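Local atomic coordinates of peptidoglycan glycosyltransferase (Atopobium parvulum, PDB entry 4OVD), a protein that belongs to the penicillin-binding proteins, bacterial cell-envelope proteins, and combines a dimerisation domain with a larger penicillin-binding domain of helices packed on an antiparallel sheet. Residues S343-L348 / M468-K473; A427-G432 / C515-P520; I364-F369 / D398-P403; G372-K375 / G379-T382. All coordinates share one frame; numbering follows the deposited sequence.

Interaction 1: S343-L348 / M468-K473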
# COMPACT_ATOMS: atom_id res chain seq x y z
N SER A 343 14.68 23.57 7.78
CA SER A 343 15.50 22.62 7.01
C SER A 343 14.49 21.71 6.27
O SER A 343 13.30 21.69 6.63
CB SER A 343 16.37 21.82 7.92
OG SER A 343 15.54 21.03 8.80
N VAL A 344 14.95 20.98 5.27
CA VAL A 344 14.13 20.04 4.55
C VAL A 344 13.63 19.03 5.58
O VAL A 344 12.48 18.60 5.54
CB VAL A 344 14.89 19.33 3.43
CG1 VAL A 344 14.02 18.23 2.79
CG2 VAL A 344 15.34 20.34 2.38
N ARG A 345 14.52 18.61 6.47
CA ARG A 345 14.14 17.69 7.59
C ARG A 345 12.94 18.29 8.37
O ARG A 345 11.92 17.64 8.61
CB ARG A 345 15.31 17.48 8.55
CG ARG A 345 14.96 16.60 9.74
CD ARG A 345 16.09 16.62 10.76
NE ARG A 345 17.37 16.24 10.20
CZ ARG A 345 17.72 14.98 9.95
NH1 ARG A 345 16.89 13.97 10.27
NH2 ARG A 345 18.91 14.72 9.45
N GLU A 346 13.02 19.54 8.70
CA GLU A 346 11.89 20.18 9.42
C GLU A 346 10.60 20.23 8.60
O GLU A 346 9.54 20.09 9.14
CB GLU A 346 12.32 21.58 9.81
CG GLU A 346 11.26 22.41 10.50
CD GLU A 346 10.76 21.81 11.78
OE1 GLU A 346 11.42 20.86 12.32
OE2 GLU A 346 9.67 22.30 12.21
N MSE A 347 10.67 20.44 7.28
CA MSE A 347 9.43 20.52 6.47
C MSE A 347 8.74 19.20 6.54
O MSE A 347 7.48 19.14 6.60
CB MSE A 347 9.77 20.83 5.02
CG MSE A 347 10.42 22.16 4.89
SE MSE A 347 10.98 22.43 3.00
CE MSE A 347 12.33 23.80 3.22
N LEU A 348 9.51 18.14 6.58
CA LEU A 348 8.96 16.83 6.72
C LEU A 348 8.44 16.52 8.14
O LEU A 348 7.43 15.94 8.30
CB LEU A 348 9.97 15.81 6.27
CG LEU A 348 9.39 14.59 5.60
CD1 LEU A 348 8.82 14.92 4.26
CD2 LEU A 348 10.34 13.43 5.52
N MSE A 468 12.65 10.41 7.99
CA MSE A 468 11.41 9.73 8.38
C MSE A 468 11.51 9.32 9.82
O MSE A 468 10.51 9.16 10.48
CB MSE A 468 11.17 8.55 7.51
CG MSE A 468 10.77 9.10 6.15
SE MSE A 468 10.77 7.52 4.96
CE MSE A 468 9.29 6.48 5.67
N THR A 469 12.73 9.11 10.32
CA THR A 469 12.93 8.80 11.71
C THR A 469 12.61 10.04 12.58
O THR A 469 12.03 9.89 13.66
CB THR A 469 14.36 8.29 11.95
OG1 THR A 469 14.51 7.14 11.13
CG2 THR A 469 14.61 7.93 13.44
N THR A 470 12.98 11.24 12.11
CA THR A 470 12.71 12.51 12.80
C THR A 470 11.22 12.71 12.88
O THR A 470 10.74 13.18 13.90
CB THR A 470 13.31 13.68 12.01
OG1 THR A 470 14.73 13.59 12.11
CG2 THR A 470 12.95 15.01 12.58
N VAL A 471 10.50 12.30 11.86
CA VAL A 471 9.04 12.43 11.84
C VAL A 471 8.43 11.71 13.04
O VAL A 471 7.49 12.18 13.65
CB VAL A 471 8.38 11.88 10.55
CG1 VAL A 471 6.82 11.84 10.66
CG2 VAL A 471 8.77 12.78 9.35
N VAL A 472 8.94 10.53 13.32
CA VAL A 472 8.40 9.69 14.33
C VAL A 472 8.97 10.05 15.68
O VAL A 472 8.30 9.93 16.68
CB VAL A 472 8.63 8.21 14.00
CG1 VAL A 472 8.23 7.33 15.13
CG2 VAL A 472 7.80 7.80 12.80
N LYS A 473 10.23 10.42 15.73
CA LYS A 473 10.78 10.77 17.01
C LYS A 473 10.41 12.15 17.49
O LYS A 473 10.22 12.38 18.73
CB LYS A 473 12.32 10.66 16.98
CG LYS A 473 12.82 9.22 17.13
CD LYS A 473 14.33 9.21 17.35
CE LYS A 473 14.85 7.83 17.79
NZ LYS A 473 14.55 6.72 16.84
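R345 reaches across to T470 in a helix-helix packing contact: the local axes of 344-348 and 468-473 approach to 9.0 Å and cross at -48°. Beyond CB, which has no close partner across the gap, CG of R345 runs past the methyl CG2 of T470 at 3.8 Å. Next, R345 CD comes to 3.6 Å from T470 OG1, so the aliphatic part of the arginine lies against the threonine. The chain then bends about the CG-CD bond (chi3 -55°), which turns the guanidinium back toward the hydroxyl. R345 NH1 donates to T470 OG1 at 2.9 Å with an N-H...O angle of 145°, the hydroxyl standing somewhat tilted from the guanidinium plane. The other terminal nitrogen, NH2, forms a salt bridge with D466, one turn earlier on helix 458-474, so two turns of that helix hold one guanidinium. At the start of the arginine's own helix, S343 is the N-cap, its OG accepting from E346 N at 2.9 Å. The apolar half is looser and buried: L348 CD2 lies 4.4 Å from M468 CG and 4.2 Å from V471 CG2. Closer still, the V471 methyl CG2 rests 3.6 Å from the backbone oxygen L348 O.

Interaction 2: A427-G432 / C515-P520; sequences AVANKG and CGIVNP
A429 and I517 join the C-terminal end of helix 418-429 to strand 510-518 of the five-stranded antiparallel sheet, a helix-on-sheet contact within the penicillin-binding domain. The apolar part is one methyl against one branched side chain. A429 CB lies 3.6 Å from I517 CD1 and 3.9 Å from I517 CG2, so it meets both methyl ends of the isoleucine. The torsion of I517 explains this: CG1 is anti to the carbonyl carbon (chi1 -59°) and CG2 anti to the backbone N, which spreads the two branches about the alanine methyl. Around this pair, I517 also packs on L465 and M468 of helix 458-474, while V428, next to the alanine, turns to V299 and S303 of helix 298-307. The surface buried between the segments is small, 127 Å², as expected for so few atoms.

The polar part is carried by a water rather than by a direct bond. It sits 2.7 Å from A429 O and 2.8 Å from P520 O, positioned to donate to either; further acceptors lie near, so its protons need not both be spent on this pair. It thus links the last helical residue to the turn that follows the strand.

Backbone bonds shape the two ends. I517 is backbone hydrogen-bonded with A488 of the adjacent antiparallel strand 487-495, which holds the isoleucine in the sheet. Past the helix, K431 takes positive phi (62°), and the chain folds back until G432 N donates to A427 O at 2.7 Å.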
# COMPACT_ATOMS: atom_id res chain seq x y z
N ALA A 427 11.53 1.69 -1.97
CA ALA A 427 12.82 2.16 -2.41
C ALA A 427 13.58 2.83 -1.27
O ALA A 427 14.79 2.63 -1.12
CB ALA A 427 12.69 3.10 -3.59
N VAL A 428 12.88 3.59 -0.44
CA VAL A 428 13.56 4.23 0.70
C VAL A 428 13.97 3.17 1.71
O VAL A 428 15.04 3.22 2.35
CB VAL A 428 12.67 5.31 1.32
CG1 VAL A 428 13.24 5.81 2.63
CG2 VAL A 428 12.51 6.45 0.36
N ALA A 429 13.13 2.16 1.87
CA ALA A 429 13.43 1.12 2.85
C ALA A 429 14.34 0.01 2.32
O ALA A 429 14.73 -0.84 3.08
CB ALA A 429 12.15 0.47 3.35
N ASN A 430 14.62 -0.02 1.02
CA ASN A 430 15.44 -1.09 0.52
C ASN A 430 16.66 -0.63 -0.25
O ASN A 430 16.91 -1.10 -1.36
CB ASN A 430 14.58 -1.96 -0.33
CG ASN A 430 15.31 -3.18 -0.82
OD1 ASN A 430 15.96 -3.83 -0.05
ND2 ASN A 430 15.12 -3.53 -2.05
N LYS A 431 17.34 0.38 0.29
CA LYS A 431 18.59 0.89 -0.30
C LYS A 431 18.41 1.43 -1.66
O LYS A 431 19.29 1.36 -2.50
CB LYS A 431 19.64 -0.21 -0.28
CG LYS A 431 19.97 -0.58 1.16
CD LYS A 431 20.86 -1.84 1.31
CE LYS A 431 22.26 -1.69 0.70
NZ LYS A 431 23.08 -0.59 1.30
N GLY A 432 17.23 1.90 -1.91
CA GLY A 432 16.97 2.51 -3.17
C GLY A 432 16.33 1.68 -4.20
O GLY A 432 16.04 2.20 -5.30
N CYS A 515 2.45 5.48 7.05
CA CYS A 515 3.24 4.42 6.45
C CYS A 515 4.57 4.42 7.21
O CYS A 515 5.23 5.47 7.28
CB CYS A 515 3.51 4.65 4.96
SG CYS A 515 4.19 3.10 4.20
N GLY A 516 4.94 3.29 7.80
CA GLY A 516 6.18 3.19 8.59
C GLY A 516 6.99 1.94 8.35
O GLY A 516 6.47 0.92 7.95
N ILE A 517 8.29 2.04 8.61
CA ILE A 517 9.24 0.99 8.38
C ILE A 517 9.80 0.69 9.75
O ILE A 517 10.24 1.61 10.45
CB ILE A 517 10.36 1.53 7.46
CG1 ILE A 517 9.77 2.01 6.13
CG2 ILE A 517 11.40 0.46 7.20
CD1 ILE A 517 10.60 3.00 5.30
N VAL A 518 9.76 -0.56 10.16
CA VAL A 518 10.25 -0.96 11.48
C VAL A 518 11.69 -1.49 11.30
O VAL A 518 11.93 -2.25 10.37
CB VAL A 518 9.34 -2.05 12.10
CG1 VAL A 518 9.76 -2.33 13.52
CG2 VAL A 518 7.88 -1.63 12.09
N ASN A 519 12.62 -1.07 12.17
CA ASN A 519 14.03 -1.46 12.14
C ASN A 519 14.46 -1.53 10.72
O ASN A 519 14.69 -2.63 10.16
CB ASN A 519 14.23 -2.78 12.85
CG ASN A 519 13.97 -2.66 14.34
OD1 ASN A 519 13.73 -1.58 14.85
ND2 ASN A 519 14.02 -3.79 15.05
N PRO A 520 14.52 -0.34 10.09
CA PRO A 520 14.86 -0.18 8.70
C PRO A 520 16.18 -0.84 8.28
O PRO A 520 16.29 -1.27 7.14
CB PRO A 520 14.93 1.33 8.55
CG PRO A 520 14.07 1.84 9.66
CD PRO A 520 14.43 0.96 10.77
O HOH W 1 13.99 -1.59 5.59

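Interaction 3: I364-F369 / D398-P403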
# COMPACT_ATOMS: atom_id res chain seq x y z
N ILE A 364 13.45 21.90 -7.60
CA ILE A 364 13.39 20.68 -8.43
C ILE A 364 13.01 21.03 -9.84
O ILE A 364 13.72 20.66 -10.79
CB ILE A 364 12.44 19.63 -7.85
CG1 ILE A 364 12.76 19.42 -6.34
CG2 ILE A 364 12.49 18.33 -8.66
CD1 ILE A 364 11.76 18.53 -5.61
N GLY A 365 11.89 21.71 -10.03
CA GLY A 365 11.49 22.06 -11.38
C GLY A 365 10.57 20.93 -11.78
O GLY A 365 10.72 19.79 -11.35
N ASP A 366 9.63 21.24 -12.68
CA ASP A 366 8.63 20.26 -13.09
C ASP A 366 9.21 19.08 -13.83
O ASP A 366 8.79 17.97 -13.64
CB ASP A 366 7.61 20.97 -14.00
CG ASP A 366 6.68 21.87 -13.19
OD1 ASP A 366 6.73 21.79 -11.91
OD2 ASP A 366 5.89 22.58 -13.81
N LYS A 367 10.16 19.36 -14.69
CA LYS A 367 10.78 18.29 -15.47
C LYS A 367 11.42 17.21 -14.61
O LYS A 367 11.15 16.03 -14.85
CB LYS A 367 11.84 18.88 -16.42
CG LYS A 367 12.58 17.80 -17.21
CD LYS A 367 13.32 18.41 -18.39
CE LYS A 367 14.23 17.37 -18.99
NZ LYS A 367 14.85 17.93 -20.19
N ARG A 368 12.31 17.59 -13.68
CA ARG A 368 12.94 16.58 -12.81
C ARG A 368 11.92 15.99 -11.90
O ARG A 368 12.02 14.81 -11.54
CB ARG A 368 14.15 17.13 -12.02
CG ARG A 368 15.37 17.38 -12.91
CD ARG A 368 16.57 17.95 -12.18
NE ARG A 368 16.28 19.27 -11.62
CZ ARG A 368 17.21 20.20 -11.45
NH1 ARG A 368 18.45 19.95 -11.86
NH2 ARG A 368 16.88 21.40 -10.92
N PHE A 369 10.90 16.77 -11.54
CA PHE A 369 9.85 16.25 -10.68
C PHE A 369 9.09 15.17 -11.41
O PHE A 369 8.93 14.07 -10.91
CB PHE A 369 8.87 17.33 -10.24
CG PHE A 369 7.79 16.85 -9.30
CD1 PHE A 369 8.08 16.57 -7.95
CD2 PHE A 369 6.52 16.71 -9.72
CE1 PHE A 369 7.10 16.18 -7.11
CE2 PHE A 369 5.51 16.33 -8.85
CZ PHE A 369 5.80 16.09 -7.54
N ASP A 398 4.00 16.92 -20.05
CA ASP A 398 3.44 17.80 -21.08
C ASP A 398 2.02 18.25 -20.78
O ASP A 398 1.53 19.14 -21.42
CB ASP A 398 3.56 17.24 -22.52
CG ASP A 398 2.71 16.00 -22.74
OD1 ASP A 398 2.47 15.27 -21.76
OD2 ASP A 398 2.31 15.73 -23.89
N GLN A 399 1.36 17.65 -19.79
CA GLN A 399 0.01 18.09 -19.43
C GLN A 399 0.06 19.03 -18.21
O GLN A 399 -0.97 19.56 -17.78
CB GLN A 399 -0.87 16.89 -19.08
CG GLN A 399 -1.11 15.83 -20.13
CD GLN A 399 -1.93 14.66 -19.55
OE1 GLN A 399 -1.45 13.90 -18.71
NE2 GLN A 399 -3.17 14.49 -20.02
N TYR A 400 1.24 19.27 -17.63
CA TYR A 400 1.31 20.13 -16.46
C TYR A 400 0.88 21.52 -16.82
O TYR A 400 1.11 22.02 -17.91
CB TYR A 400 2.73 20.22 -15.85
CG TYR A 400 3.20 19.09 -14.93
CD1 TYR A 400 2.84 17.78 -15.15
CD2 TYR A 400 4.16 19.33 -13.93
CE1 TYR A 400 3.32 16.74 -14.36
CE2 TYR A 400 4.62 18.30 -13.11
CZ TYR A 400 4.22 17.00 -13.35
OH TYR A 400 4.72 15.96 -12.60
N GLU A 401 0.26 22.16 -15.87
CA GLU A 401 -0.11 23.51 -16.06
C GLU A 401 0.55 24.27 -14.93
O GLU A 401 1.35 23.72 -14.15
CB GLU A 401 -1.63 23.63 -16.13
CG GLU A 401 -2.37 22.96 -15.00
CD GLU A 401 -3.87 22.93 -15.24
OE1 GLU A 401 -4.29 23.07 -16.42
OE2 GLU A 401 -4.60 22.72 -14.24
N GLY A 402 0.19 25.53 -14.83
CA GLY A 402 0.77 26.41 -13.84
C GLY A 402 1.02 25.87 -12.47
O GLY A 402 2.15 25.91 -12.02
N PRO A 403 -0.03 25.36 -11.80
CA PRO A 403 0.11 24.88 -10.40
C PRO A 403 0.35 23.40 -10.16
O PRO A 403 0.43 22.99 -9.02
CB PRO A 403 -1.29 25.19 -9.78
CG PRO A 403 -2.24 25.26 -10.95
CD PRO A 403 -1.44 25.44 -12.23
O HOH W 2 3.56 22.91 -12.58
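In this water-bridged helix-to-loop contact of the penicillin-binding domain, a water oxygen is held between D366 and E401, 2.7 Å from D366 OD2 and 2.8 Å from E401 O, and so ties the first turn of helix 366-375 to the loop leading into helix 404-408. The geometry has the water donating to both oxygens, although more acceptors are in reach than it has protons. The other carboxylate oxygen, D366 OD1, lies near the carboxylate of E360, a proximity of like charges that might raise the proton affinity of either group.

Beside this bridge the contact is made by Y400, whose ring presents its edge to both partners. D366 CG lies 3.7 Å from Y400 CD2, near the ring plane, with the carboxylate and ring planes 65° apart. At the far end of the tyrosine, Y400 OH comes to 3.5 Å from F369 CD2, meeting the phenylalanine at its edge. F369 points there because its CG is anti to the backbone N (chi1 -178°); both aromatic side chains also touch M408 of helix 404-408.

The helix start is defined by G365, the N-cap, whose O accepts from F369 N at 3.0 Å. R368, in the first turn, reaches back side-on to I364 O at the end of helix 353-364: NE donates at 3.0 Å in the carbonyl plane (N-H...O 157°), NH2 from above it at 3.2 Å.

Interaction 4: G372-K375 / G379-T382; sequences GIDK and GHTT
D374 and H380 meet through a single histidine-carboxylate hydrogen bond, which closes the short connection between the last turn of helix 366-375 and the loop after it. This is the tight part: H380 NE2 donates to D374 OD1 at 2.9 Å, with an N-H...O angle of 162°. The oxygen lies at the ring edge, close to the imidazole plane, but the donor arrives well above the carboxylate plane, and the two planes stand 76° apart. D374 reaches it with CG anti to the backbone N (chi1 -167°), a torsion that brings its end toward the loop. A carboxylate so placed would probably stabilise a protonated imidazole.

The rest is loose. D374 OD2 is 4.1 Å from H380 NE2, and both residues are exposed, so the bond sits on the solvent-facing surface; the whole contact buries only 99 Å², most of it from these two residues. G379, whose positive phi of the kind glycine readily adopts turns the chain, precedes the histidine.

Inward, I373 packs on I300 and I304 of helix 298-307. G379 N bonds to Q420 of helix 418-429 and K375 O to K453 of strand 453-454, so the turn rests between two helices and a strand.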
# COMPACT_ATOMS: atom_id res chain seq x y z
N GLY A 372 10.99 12.04 -11.82
CA GLY A 372 11.11 11.25 -10.61
C GLY A 372 9.84 10.49 -10.27
O GLY A 372 9.93 9.37 -9.81
N ILE A 373 8.70 11.17 -10.36
CA ILE A 373 7.39 10.57 -10.11
C ILE A 373 7.29 9.30 -10.92
O ILE A 373 6.82 8.25 -10.45
CB ILE A 373 6.28 11.51 -10.65
CG1 ILE A 373 6.16 12.71 -9.75
CG2 ILE A 373 4.93 10.88 -10.80
CD1 ILE A 373 6.32 12.38 -8.32
N ASP A 374 7.71 9.43 -12.18
CA ASP A 374 7.63 8.35 -13.14
C ASP A 374 8.58 7.23 -12.75
O ASP A 374 8.22 6.08 -12.77
CB ASP A 374 7.94 8.89 -14.51
CG ASP A 374 7.59 7.93 -15.59
OD1 ASP A 374 6.39 7.89 -15.93
OD2 ASP A 374 8.50 7.27 -16.12
N LYS A 375 9.81 7.58 -12.37
CA LYS A 375 10.75 6.57 -11.99
C LYS A 375 10.23 5.84 -10.74
O LYS A 375 10.45 4.65 -10.59
CB LYS A 375 12.06 7.31 -11.67
CG LYS A 375 13.35 6.53 -11.82
CD LYS A 375 14.51 7.51 -11.75
CE LYS A 375 15.81 6.95 -12.31
NZ LYS A 375 16.22 5.66 -11.70
N GLY A 379 1.52 6.49 -11.00
CA GLY A 379 0.75 6.49 -12.21
C GLY A 379 0.97 5.24 -13.04
O GLY A 379 0.55 5.19 -14.16
N HIS A 380 1.64 4.22 -12.50
CA HIS A 380 1.87 2.97 -13.21
C HIS A 380 1.46 1.86 -12.29
O HIS A 380 1.67 1.95 -11.07
CB HIS A 380 3.37 2.79 -13.51
CG HIS A 380 3.93 3.80 -14.44
ND1 HIS A 380 4.10 3.56 -15.78
CD2 HIS A 380 4.37 5.07 -14.22
CE1 HIS A 380 4.63 4.63 -16.35
NE2 HIS A 380 4.80 5.56 -15.43
N THR A 381 0.94 0.79 -12.83
CA THR A 381 0.54 -0.32 -11.96
C THR A 381 1.81 -0.86 -11.29
O THR A 381 2.89 -0.78 -11.80
CB THR A 381 -0.19 -1.40 -12.79
OG1 THR A 381 0.53 -1.60 -14.00
CG2 THR A 381 -1.57 -0.94 -13.16
N THR A 382 1.67 -1.39 -10.11
CA THR A 382 2.76 -1.89 -9.40
C THR A 382 3.16 -3.27 -9.80
O THR A 382 4.23 -3.66 -9.50
CB THR A 382 2.41 -1.94 -7.90
OG1 THR A 382 1.28 -2.79 -7.69
CG2 THR A 382 2.08 -0.55 -7.44

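All four contacts lie in the penicillin-binding domain. Interactions 1 and 2 touch: their centres are 15 Å apart, and M468 of the first packs on V428 and I517 of the second, M468 CE standing 3.7 Å from I517 CD1, while their segments alternate along the chain. Together they continue one buried helix-and-sheet interior. Interactions 3 and 4 share helix 366-375, one at its start and one at its end, with centres 15 Å apart; interaction 4 is nested inside the loop closed by interaction 3, and both inside that of interaction 1. Helix 298-307, touched by residues from all four, is a shared neighbour of the two buried contacts, the partly buried interaction 3 and the surface interaction 4.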